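Local structure of alpha-fucosidase (Bifidobacterium bifidum, 2EAB) at residues A[75-81]-A[133-139]; A[175-181]-A[193-199]; A[393-398]-A[414-420]. The protein is a family 95 glycoside hydrolase that probably removes alpha-1,2-linked L-fucose from sugar chains, this piece being its catalytic part. All blocks are in the same frame, centred on the assembly; numbering follows the deposited sequence.

Contact 1 of 3, residues A[75-81]-A[133-139]; sequences NEETLWT and QGNYLNW. With CA (calcium ion), chain C.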
loop_
_atom_site.group_PDB
_atom_site.type_symbol
_atom_site.label_atom_id
_atom_site.label_comp_id
_atom_site.label_asym_id
_atom_site.label_seq_id
_atom_site.Cartn_x
_atom_site.Cartn_y
_atom_site.Cartn_z
ATOM N N ASN A 75 17.033 -8.471 0.950
ATOM C CA ASN A 75 16.155 -8.080 2.047
ATOM C C ASN A 75 15.396 -9.263 2.619
ATOM O O ASN A 75 15.054 -10.212 1.900
ATOM C CB ASN A 75 15.097 -7.085 1.561
ATOM C CG ASN A 75 15.631 -5.681 1.401
ATOM O OD1 ASN A 75 15.800 -4.947 2.382
ATOM N ND2 ASN A 75 15.869 -5.287 0.171
ATOM N N GLU A 76 15.100 -9.179 3.910
ATOM C CA GLU A 76 14.057 -9.999 4.523
ATOM C C GLU A 76 13.158 -9.069 5.345
ATOM O O GLU A 76 13.648 -8.210 6.093
ATOM C CB GLU A 76 14.648 -11.122 5.382
ATOM C CG GLU A 76 13.708 -12.319 5.593
ATOM C CD GLU A 76 12.791 -12.201 6.801
ATOM O OE1 GLU A 76 11.906 -13.082 6.953
ATOM O OE2 GLU A 76 12.959 -11.250 7.598
ATOM N N GLU A 77 11.848 -9.272 5.215
ATOM C CA GLU A 77 10.830 -8.329 5.699
ATOM C C GLU A 77 10.865 -8.039 7.199
ATOM O O GLU A 77 10.363 -7.001 7.629
ATOM C CB GLU A 77 9.429 -8.823 5.321
ATOM C CG GLU A 77 9.108 -10.180 5.942
ATOM C CD GLU A 77 7.647 -10.573 5.923
ATOM O OE1 GLU A 77 7.392 -11.757 6.234
ATOM O OE2 GLU A 77 6.768 -9.732 5.627
ATOM N N THR A 78 11.413 -8.958 7.991
ATOM C CA THR A 78 11.384 -8.797 9.445
ATOM C C THR A 78 12.673 -8.255 10.053
ATOM O O THR A 78 12.784 -8.192 11.279
ATOM C CB THR A 78 10.989 -10.105 10.187
ATOM O OG1 THR A 78 12.031 -11.083 10.058
ATOM C CG2 THR A 78 9.681 -10.677 9.649
ATOM N N LEU A 79 13.635 -7.852 9.220
ATOM C CA LEU A 79 14.903 -7.339 9.744
ATOM C C LEU A 79 14.718 -5.890 10.174
ATOM O O LEU A 79 15.000 -4.947 9.432
ATOM C CB LEU A 79 16.051 -7.506 8.744
ATOM C CG LEU A 79 17.438 -7.391 9.394
ATOM C CD1 LEU A 79 17.759 -8.621 10.246
ATOM C CD2 LEU A 79 18.508 -7.185 8.351
ATOM N N TRP A 80 14.225 -5.752 11.401
ATOM C CA TRP A 80 13.798 -4.493 11.982
ATOM C C TRP A 80 14.516 -4.262 13.309
ATOM O O TRP A 80 14.472 -5.117 14.193
ATOM C CB TRP A 80 12.291 -4.572 12.257
ATOM C CG TRP A 80 11.403 -3.973 11.211
ATOM C CD1 TRP A 80 10.868 -4.578 10.105
ATOM C CD2 TRP A 80 10.912 -2.637 11.217
ATOM N NE1 TRP A 80 10.076 -3.676 9.418
ATOM C CE2 TRP A 80 10.090 -2.478 10.083
ATOM C CE3 TRP A 80 11.085 -1.554 12.087
ATOM C CZ2 TRP A 80 9.453 -1.267 9.789
ATOM C CZ3 TRP A 80 10.457 -0.359 11.800
ATOM C CH2 TRP A 80 9.653 -0.224 10.657
ATOM N N THR A 81 15.174 -3.115 13.443
ATOM C CA THR A 81 15.656 -2.677 14.750
ATOM C C THR A 81 14.493 -2.061 15.539
ATOM O O THR A 81 13.398 -1.888 15.008
ATOM C CB THR A 81 16.803 -1.658 14.634
ATOM O OG1 THR A 81 16.361 -0.547 13.852
ATOM C CG2 THR A 81 18.045 -2.279 13.999
ATOM N N GLN A 133 12.375 3.156 18.606
ATOM C CA GLN A 133 11.540 3.186 17.419
ATOM C C GLN A 133 12.094 2.217 16.382
ATOM O O GLN A 133 11.366 1.380 15.850
ATOM C CB GLN A 133 11.481 4.592 16.843
ATOM C CG GLN A 133 10.522 4.692 15.668
ATOM C CD GLN A 133 10.221 6.116 15.249
ATOM O OE1 GLN A 133 10.657 7.087 15.884
ATOM N NE2 GLN A 133 9.451 6.248 14.174
ATOM N N GLY A 134 13.390 2.330 16.109
ATOM C CA GLY A 134 14.032 1.490 15.117
ATOM C C GLY A 134 13.569 1.804 13.711
ATOM O O GLY A 134 12.986 2.854 13.451
ATOM N N ASN A 135 13.877 0.889 12.800
ATOM C CA ASN A 135 13.572 1.034 11.386
ATOM C C ASN A 135 13.824 -0.277 10.661
ATOM O O ASN A 135 14.358 -1.223 11.245
ATOM C CB ASN A 135 14.330 2.217 10.746
ATOM C CG ASN A 135 15.858 2.051 10.727
ATOM O OD1 ASN A 135 16.446 1.173 11.368
ATOM N ND2 ASN A 135 16.502 2.927 9.975
ATOM N N TYR A 136 13.400 -0.332 9.406
ATOM C CA TYR A 136 13.659 -1.460 8.529
ATOM C C TYR A 136 15.075 -1.368 7.981
ATOM O O TYR A 136 15.499 -0.294 7.553
ATOM C CB TYR A 136 12.683 -1.400 7.365
ATOM C CG TYR A 136 12.736 -2.574 6.412
ATOM C CD1 TYR A 136 12.568 -3.874 6.871
ATOM C CD2 TYR A 136 12.904 -2.377 5.043
ATOM C CE1 TYR A 136 12.576 -4.951 5.994
ATOM C CE2 TYR A 136 12.924 -3.449 4.154
ATOM C CZ TYR A 136 12.753 -4.731 4.639
ATOM O OH TYR A 136 12.741 -5.803 3.777
ATOM N N LEU A 137 15.783 -2.496 7.979
ATOM C CA LEU A 137 17.167 -2.563 7.505
ATOM C C LEU A 137 17.303 -3.290 6.183
ATOM O O LEU A 137 16.739 -4.375 6.015
ATOM C CB LEU A 137 18.029 -3.352 8.493
ATOM C CG LEU A 137 18.225 -2.872 9.924
ATOM C CD1 LEU A 137 19.064 -3.855 10.711
ATOM C CD2 LEU A 137 18.844 -1.513 9.961
ATOM N N ASN A 138 18.107 -2.740 5.272
ATOM C CA ASN A 138 18.682 -3.570 4.222
ATOM C C ASN A 138 19.456 -4.692 4.909
ATOM O O ASN A 138 20.253 -4.431 5.812
ATOM C CB ASN A 138 19.620 -2.772 3.322
ATOM C CG ASN A 138 20.498 -3.668 2.469
ATOM O OD1 ASN A 138 20.017 -4.359 1.563
ATOM N ND2 ASN A 138 21.785 -3.691 2.772
ATOM N N TRP A 139 19.222 -5.932 4.492
ATOM C CA TRP A 139 19.921 -7.073 5.074
ATOM C C TRP A 139 21.388 -7.044 4.642
ATOM O O TRP A 139 22.299 -7.061 5.483
ATOM C CB TRP A 139 19.243 -8.378 4.657
ATOM C CG TRP A 139 19.827 -9.628 5.250
ATOM C CD1 TRP A 139 21.082 -10.132 5.046
ATOM C CD2 TRP A 139 19.159 -10.551 6.111
ATOM N NE1 TRP A 139 21.237 -11.305 5.742
ATOM C CE2 TRP A 139 20.075 -11.584 6.407
ATOM C CE3 TRP A 139 17.878 -10.599 6.675
ATOM C CZ2 TRP A 139 19.747 -12.661 7.231
ATOM C CZ3 TRP A 139 17.552 -11.670 7.493
ATOM C CH2 TRP A 139 18.485 -12.686 7.765
HETATM CA CA CA C . 6.116 -8.148 3.572
HETATM O O HOH W 1 15.675 -6.532 4.973
HETATM O O HOH W 2 10.997 -0.928 15.212
#
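T81 OG1 is held by two bonds: it accepts the backbone N-H of N135 (T81 OG1 to N135 N, 3.1 Å) and bonds to the carbonyl of D407. A chi1 of 57° sets this hydroxyl between the backbone N and the carbonyl carbon, beside N135. The same residue gives its own N-H to N135, with T81 N 3.0 Å from N135 O, and further back L79 O accepts L137 N at 3.0 Å. Between these bonds lies a single beta bridge, W80 with Y136. The W80 indole lies with one face over the peptide between N135 and Y136, its CE3 3.3 Å from N135 C, while Y136 CB sits above the five-membered ring, a CH-pi contact of 4.2 Å to the centroid. The Y136 ring then runs on toward the turn; its CE1 edge comes within 3.4 Å of E76 O, and its hydroxyl bonds to I400 O. On the other flank, L79 CD2 and E76 CB (3.5 Å from W139 CE3) pack against the CE3 side of the W139 indole. E77 binds the calcium through OE2 (2.7 Å), as do L393 O and S386 O, while its OE1 accepts the N-H of Q392. This metal ligand thus projects from a type I turn, E76 to L79, closed by L79 N to E76 O and braced by the N-H and hydroxyl of T78 on E76 OE2, with the Y136 ring alongside.

Contact 2 of 3, residues A[175-181]-A[193-199]; sequences GVTYTRE and ARLTASK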
loop_
_atom_site.group_PDB
_atom_site.type_symbol
_atom_site.label_atom_id
_atom_site.label_comp_id
_atom_site.label_asym_id
_atom_site.label_seq_id
_atom_site.Cartn_x
_atom_site.Cartn_y
_atom_site.Cartn_z
ATOM N N GLY A 175 33.442 -14.675 -26.416
ATOM C CA GLY A 175 32.927 -15.848 -27.121
ATOM C C GLY A 175 31.941 -16.715 -26.358
ATOM O O GLY A 175 31.295 -17.585 -26.947
ATOM N N VAL A 176 31.814 -16.479 -25.053
ATOM C CA VAL A 176 30.960 -17.295 -24.187
ATOM C C VAL A 176 29.725 -16.506 -23.746
ATOM O O VAL A 176 29.839 -15.356 -23.315
ATOM C CB VAL A 176 31.733 -17.801 -22.935
ATOM C CG1 VAL A 176 30.868 -18.737 -22.092
ATOM C CG2 VAL A 176 33.027 -18.501 -23.341
ATOM N N THR A 177 28.554 -17.127 -23.876
ATOM C CA THR A 177 27.311 -16.541 -23.379
ATOM C C THR A 177 27.069 -16.956 -21.932
ATOM O O THR A 177 27.051 -18.145 -21.605
ATOM C CB THR A 177 26.102 -16.921 -24.265
ATOM O OG1 THR A 177 26.298 -16.399 -25.582
ATOM C CG2 THR A 177 24.798 -16.351 -23.695
ATOM N N TYR A 178 26.894 -15.958 -21.069
ATOM C CA TYR A 178 26.589 -16.183 -19.663
ATOM C C TYR A 178 25.161 -15.749 -19.392
ATOM O O TYR A 178 24.741 -14.682 -19.840
ATOM C CB TYR A 178 27.556 -15.400 -18.773
ATOM C CG TYR A 178 28.994 -15.846 -18.913
ATOM C CD1 TYR A 178 29.506 -16.867 -18.115
ATOM C CD2 TYR A 178 29.841 -15.250 -19.850
ATOM C CE1 TYR A 178 30.828 -17.287 -18.240
ATOM C CE2 TYR A 178 31.165 -15.662 -19.988
ATOM C CZ TYR A 178 31.649 -16.675 -19.178
ATOM O OH TYR A 178 32.956 -17.083 -19.316
ATOM N N THR A 179 24.410 -16.589 -18.685
ATOM C CA THR A 179 23.048 -16.225 -18.297
ATOM C C THR A 179 22.841 -16.323 -16.794
ATOM O O THR A 179 23.484 -17.130 -16.109
ATOM C CB THR A 179 21.957 -17.071 -19.008
ATOM O OG1 THR A 179 21.883 -18.376 -18.427
ATOM C CG2 THR A 179 22.221 -17.181 -20.508
ATOM N N ARG A 180 21.928 -15.491 -16.298
ATOM C CA ARG A 180 21.514 -15.503 -14.905
ATOM C C ARG A 180 20.009 -15.356 -14.840
ATOM O O ARG A 180 19.413 -14.612 -15.618
ATOM C CB ARG A 180 22.186 -14.374 -14.125
ATOM C CG ARG A 180 23.699 -14.355 -14.262
ATOM C CD ARG A 180 24.347 -13.564 -13.156
ATOM N NE ARG A 180 24.468 -12.158 -13.508
ATOM C CZ ARG A 180 25.582 -11.587 -13.958
ATOM N NH1 ARG A 180 26.695 -12.293 -14.112
ATOM N NH2 ARG A 180 25.581 -10.302 -14.247
ATOM N N GLU A 181 19.410 -16.085 -13.908
ATOM C CA GLU A 181 17.982 -16.022 -13.661
ATOM C C GLU A 181 17.763 -16.007 -12.159
ATOM O O GLU A 181 18.351 -16.810 -11.437
ATOM C CB GLU A 181 17.282 -17.228 -14.280
ATOM C CG GLU A 181 15.785 -17.269 -14.056
ATOM C CD GLU A 181 15.213 -18.639 -14.325
ATOM O OE1 GLU A 181 15.454 -19.555 -13.512
ATOM O OE2 GLU A 181 14.514 -18.800 -15.346
ATOM N N ALA A 193 18.938 -18.620 -7.736
ATOM C CA ALA A 193 19.760 -18.037 -8.787
ATOM C C ALA A 193 20.276 -19.164 -9.672
ATOM O O ALA A 193 21.021 -20.035 -9.212
ATOM C CB ALA A 193 20.909 -17.238 -8.203
ATOM N N ARG A 194 19.851 -19.150 -10.931
ATOM C CA ARG A 194 20.265 -20.138 -11.917
ATOM C C ARG A 194 21.299 -19.489 -12.823
ATOM O O ARG A 194 21.008 -18.499 -13.489
ATOM C CB ARG A 194 19.051 -20.617 -12.720
ATOM C CG ARG A 194 19.359 -21.593 -13.851
ATOM C CD ARG A 194 19.772 -22.952 -13.323
ATOM N NE ARG A 194 20.128 -23.865 -14.407
ATOM C CZ ARG A 194 20.730 -25.038 -14.236
ATOM N NH1 ARG A 194 21.058 -25.455 -13.020
ATOM N NH2 ARG A 194 21.017 -25.795 -15.288
ATOM N N LEU A 195 22.512 -20.041 -12.819
ATOM C CA LEU A 195 23.639 -19.438 -13.526
ATOM C C LEU A 195 24.221 -20.423 -14.525
ATOM O O LEU A 195 24.448 -21.582 -14.186
ATOM C CB LEU A 195 24.718 -19.002 -12.529
ATOM C CG LEU A 195 24.253 -18.224 -11.291
ATOM C CD1 LEU A 195 25.365 -18.096 -10.276
ATOM C CD2 LEU A 195 23.717 -16.854 -11.666
ATOM N N THR A 196 24.438 -19.965 -15.758
ATOM C CA THR A 196 25.003 -20.819 -16.810
ATOM C C THR A 196 26.102 -20.139 -17.620
ATOM O O THR A 196 26.165 -18.911 -17.710
ATOM C CB THR A 196 23.925 -21.326 -17.813
ATOM O OG1 THR A 196 23.594 -20.285 -18.738
ATOM C CG2 THR A 196 22.666 -21.823 -17.099
ATOM N N ALA A 197 26.968 -20.969 -18.196
ATOM C CA ALA A 197 27.880 -20.561 -19.259
ATOM C C ALA A 197 27.626 -21.471 -20.461
ATOM O O ALA A 197 27.256 -22.631 -20.289
ATOM C CB ALA A 197 29.316 -20.677 -18.797
ATOM N N SER A 198 27.817 -20.943 -21.669
ATOM C CA SER A 198 27.513 -21.693 -22.895
ATOM C C SER A 198 28.552 -22.768 -23.218
ATOM O O SER A 198 28.272 -23.705 -23.975
ATOM C CB SER A 198 27.354 -20.743 -24.082
ATOM O OG SER A 198 28.539 -20.000 -24.299
ATOM N N LYS A 199 29.741 -22.628 -22.640
ATOM C CA LYS A 199 30.834 -23.574 -22.857
ATOM C C LYS A 199 31.233 -24.232 -21.540
ATOM O O LYS A 199 31.373 -23.555 -20.518
ATOM C CB LYS A 199 32.033 -22.871 -23.506
ATOM C CG LYS A 199 31.749 -22.319 -24.905
ATOM C CD LYS A 199 32.975 -21.656 -25.525
ATOM C CE LYS A 199 32.634 -21.017 -26.864
ATOM N NZ LYS A 199 33.830 -20.405 -27.514
HETATM O O HOH W 3 24.904 -19.743 -21.097
HETATM O O HOH W 4 26.220 -16.945 -15.607
HETATM O O HOH W 5 20.403 -18.713 -16.158
#
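Matching first torsions, 76° in T179 and 78° in T196, tuck each OG1 between its own backbone N and carbonyl carbon and turn the two hydroxyls to meet across the strands. T179 OG1 and T196 OG1 lie 2.6 Å apart in a short hydrogen bond whose donor could be either. Water extends this pair both ways: one molecule links T196 OG1 to T177 O, another links T179 OG1 to R194 O, so that a polar chain runs over the face bearing the threonines. Beneath it the backbones form a regular antiparallel ladder. T179 and T196 are a hydrogen-bonded pair (T196 N to T179 O, 3.0 Å), and so are E181 and R194 (R194 N to E181 O, 2.8 Å). Where strand 190-197 ends, S198 alters the pattern. Its chi1 of 60° brings S198 OG, rather than a carbonyl, to T177 N at 2.9 Å, and the return bond from S198 N to T177 O is weak.

The opposite face is largely apolar near the backbone. Y178 CE1 rests against A197 CB at 3.8 Å, and L195 CD2 lies along the aliphatic part of R180, 3.6 Å from its CG, before the guanidinium leaves for a salt bridge with E70. The charged groups of E181 and R194 do not touch: E181 bonds to Y316 OH and makes salt bridges to K166 and K320, while R194 pairs with D251 and lies by the same Y316 in a cation-pi contact.

This hairpin lies near the middle of a nine-stranded antiparallel sheet in the N-terminal beta-sandwich: strand 166-173 borders 176-185, strand 273-282 borders 190-197, and the L195 and A197 side packs on F205 and L203 of strand 203-208 in the facing sheet.

Contact 3 of 3, residues A[393-398]-A[414-420]; sequences LPSNLQ and PWGSDFH. With CA (calcium ion), chain C.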
loop_
_atom_site.group_PDB
_atom_site.type_symbol
_atom_site.label_atom_id
_atom_site.label_comp_id
_atom_site.label_asym_id
_atom_site.label_seq_id
_atom_site.Cartn_x
_atom_site.Cartn_y
_atom_site.Cartn_z
ATOM N N LEU A 393 4.588 -9.362 7.647
ATOM C CA LEU A 393 4.329 -7.929 7.711
ATOM C C LEU A 393 3.779 -7.436 6.378
ATOM O O LEU A 393 4.089 -8.009 5.334
ATOM C CB LEU A 393 5.611 -7.169 8.075
ATOM C CG LEU A 393 6.099 -7.393 9.513
ATOM C CD1 LEU A 393 7.520 -6.891 9.704
ATOM C CD2 LEU A 393 5.160 -6.769 10.538
ATOM N N PRO A 394 2.970 -6.362 6.407
ATOM C CA PRO A 394 2.493 -5.803 5.152
ATOM C C PRO A 394 3.648 -5.107 4.447
ATOM O O PRO A 394 4.749 -4.971 5.017
ATOM C CB PRO A 394 1.432 -4.792 5.600
ATOM C CG PRO A 394 1.799 -4.431 6.984
ATOM C CD PRO A 394 2.491 -5.610 7.580
ATOM N N SER A 395 3.408 -4.664 3.219
ATOM C CA SER A 395 4.381 -3.834 2.530
ATOM C C SER A 395 4.659 -2.565 3.342
ATOM O O SER A 395 3.742 -1.958 3.896
ATOM C CB SER A 395 3.862 -3.475 1.144
ATOM O OG SER A 395 2.540 -2.984 1.235
ATOM N N ASN A 396 5.932 -2.186 3.429
ATOM C CA ASN A 396 6.326 -0.948 4.102
ATOM C C ASN A 396 6.501 0.181 3.070
ATOM O O ASN A 396 6.040 0.053 1.929
ATOM C CB ASN A 396 7.559 -1.163 5.017
ATOM C CG ASN A 396 8.801 -1.616 4.264
ATOM O OD1 ASN A 396 9.147 -1.070 3.219
ATOM N ND2 ASN A 396 9.510 -2.594 4.833
ATOM N N LEU A 397 7.125 1.292 3.455
ATOM C CA LEU A 397 7.289 2.420 2.532
ATOM C C LEU A 397 8.044 2.048 1.257
ATOM O O LEU A 397 7.964 2.773 0.261
ATOM C CB LEU A 397 8.016 3.591 3.202
ATOM C CG LEU A 397 7.240 4.484 4.166
ATOM C CD1 LEU A 397 8.181 5.512 4.755
ATOM C CD2 LEU A 397 6.075 5.172 3.463
ATOM N N GLN A 398 8.772 0.931 1.297
ATOM C CA GLN A 398 9.566 0.460 0.168
ATOM C C GLN A 398 9.194 -0.960 -0.251
ATOM O O GLN A 398 9.939 -1.616 -0.980
ATOM C CB GLN A 398 11.066 0.587 0.480
ATOM C CG GLN A 398 11.471 2.044 0.666
ATOM C CD GLN A 398 12.947 2.263 0.949
ATOM O OE1 GLN A 398 13.801 1.448 0.588
ATOM N NE2 GLN A 398 13.258 3.392 1.565
ATOM N N PRO A 414 15.285 6.667 4.691
ATOM C CA PRO A 414 14.293 7.745 4.732
ATOM C C PRO A 414 12.993 7.269 5.360
ATOM O O PRO A 414 12.425 6.250 4.939
ATOM C CB PRO A 414 14.094 8.101 3.255
ATOM C CG PRO A 414 14.505 6.880 2.509
ATOM C CD PRO A 414 15.626 6.291 3.305
ATOM N N TRP A 415 12.548 7.995 6.382
ATOM C CA TRP A 415 11.349 7.640 7.148
ATOM C C TRP A 415 11.404 6.203 7.667
ATOM O O TRP A 415 10.367 5.579 7.893
ATOM C CB TRP A 415 10.061 7.881 6.344
ATOM C CG TRP A 415 9.942 9.259 5.777
ATOM C CD1 TRP A 415 9.603 10.397 6.444
ATOM C CD2 TRP A 415 10.159 9.643 4.412
ATOM N NE1 TRP A 415 9.606 11.473 5.581
ATOM C CE2 TRP A 415 9.939 11.035 4.327
ATOM C CE3 TRP A 415 10.520 8.943 3.254
ATOM C CZ2 TRP A 415 10.072 11.746 3.123
ATOM C CZ3 TRP A 415 10.653 9.651 2.058
ATOM C CH2 TRP A 415 10.425 11.036 2.005
ATOM N N GLY A 416 12.621 5.690 7.850
ATOM C CA GLY A 416 12.833 4.337 8.353
ATOM C C GLY A 416 12.309 3.208 7.484
ATOM O O GLY A 416 12.281 2.064 7.923
ATOM N N SER A 417 11.901 3.527 6.253
ATOM C CA SER A 417 11.176 2.587 5.381
ATOM C C SER A 417 10.074 1.883 6.180
ATOM O O SER A 417 9.893 0.666 6.103
ATOM C CB SER A 417 12.130 1.590 4.714
ATOM O OG SER A 417 11.445 0.825 3.732
ATOM N N ASP A 418 9.344 2.682 6.947
ATOM C CA ASP A 418 8.459 2.171 7.984
ATOM C C ASP A 418 7.021 1.938 7.500
ATOM O O ASP A 418 6.756 1.853 6.295
ATOM C CB ASP A 418 8.529 3.076 9.240
ATOM C CG ASP A 418 7.895 4.451 9.037
ATOM O OD1 ASP A 418 7.301 4.676 7.967
ATOM O OD2 ASP A 418 7.972 5.299 9.955
ATOM N N PHE A 419 6.110 1.801 8.456
ATOM C CA PHE A 419 4.679 1.746 8.183
ATOM C C PHE A 419 4.124 3.131 8.501
ATOM O O PHE A 419 3.960 3.497 9.668
ATOM C CB PHE A 419 4.027 0.623 8.997
ATOM C CG PHE A 419 4.673 -0.712 8.759
ATOM C CD1 PHE A 419 5.530 -1.262 9.706
ATOM C CD2 PHE A 419 4.476 -1.391 7.554
ATOM C CE1 PHE A 419 6.157 -2.482 9.476
ATOM C CE2 PHE A 419 5.100 -2.617 7.318
ATOM C CZ PHE A 419 5.944 -3.161 8.284
ATOM N N HIS A 420 3.889 3.921 7.451
ATOM C CA HIS A 420 3.468 5.314 7.592
ATOM C C HIS A 420 1.971 5.358 7.361
ATOM O O HIS A 420 1.508 5.278 6.217
ATOM C CB HIS A 420 4.189 6.227 6.590
ATOM C CG HIS A 420 5.116 7.211 7.231
ATOM N ND1 HIS A 420 4.872 8.567 7.294
ATOM C CD2 HIS A 420 6.300 7.016 7.851
ATOM C CE1 HIS A 420 5.875 9.160 7.920
ATOM N NE2 HIS A 420 6.751 8.239 8.275
HETATM CA CA CA C . 6.116 -8.148 3.572
#
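P414 packs its ring beside the end of the Q398 side chain, opening a tight turn in which its carbonyl accepts the N-H of S417. W415 follows with its CB against L397 CD1 at 3.4 Å, the two side chains crossing at about a right angle, while its indole meets H761 edge-to-face. W415, G416 and S417 all have positive phi, a left-handed run that brings S417 to N396. With OG anti to its backbone N (chi1 -171°), S417 OG donates to N396 OD1 at 3.0 Å from well above the amide plane, 66° out of it. In that plane N396 OD1 also takes Q398 N at 2.8 Å. The Q398 bond makes an Asx turn; the two donors of N396 OD1, one in plane and one above it, should together hold the amide against rotation. The loops belong to the catalytic domain, which in this clan is an (alpha/alpha)6 barrel, and carry no regular structure until strand 419-420.

D418 adds a backbone bond: D418 O accepts L397 N at 2.9 Å. F419 turns a ring edge to the other end of segment 393-398, with CE2 3.3 Å from P394 O and S395 O also near the ring plane. L393 CB and the P394 ring pack around it; L393 O meanwhile binds the calcium at 2.7 Å. H420 packs its CB beside L397 CD2 at 3.8 Å, on a two-residue strand paired with 486-487.

In the fold
Contacts 1 and 3 lie side by side, their centres 9 Å apart, although one belongs to the N-terminal domain and the other to the catalytic domain. They meet at the calcium, which E77 OE2 and L393 O bind together with S386 O; E77 OE2 also makes a probable hydrogen bond to L393 N. A second probable bond joins Y136 N to G416 O at 3.0 Å, and the W80 and F419 rings meet with nearly parallel planes. The metal and these bonds thus join the two domains. Contact 2 stands apart, its centre about 33 Å from that of contact 1 and about 36 Å from that of contact 3, in the same N-terminal domain as contact 1.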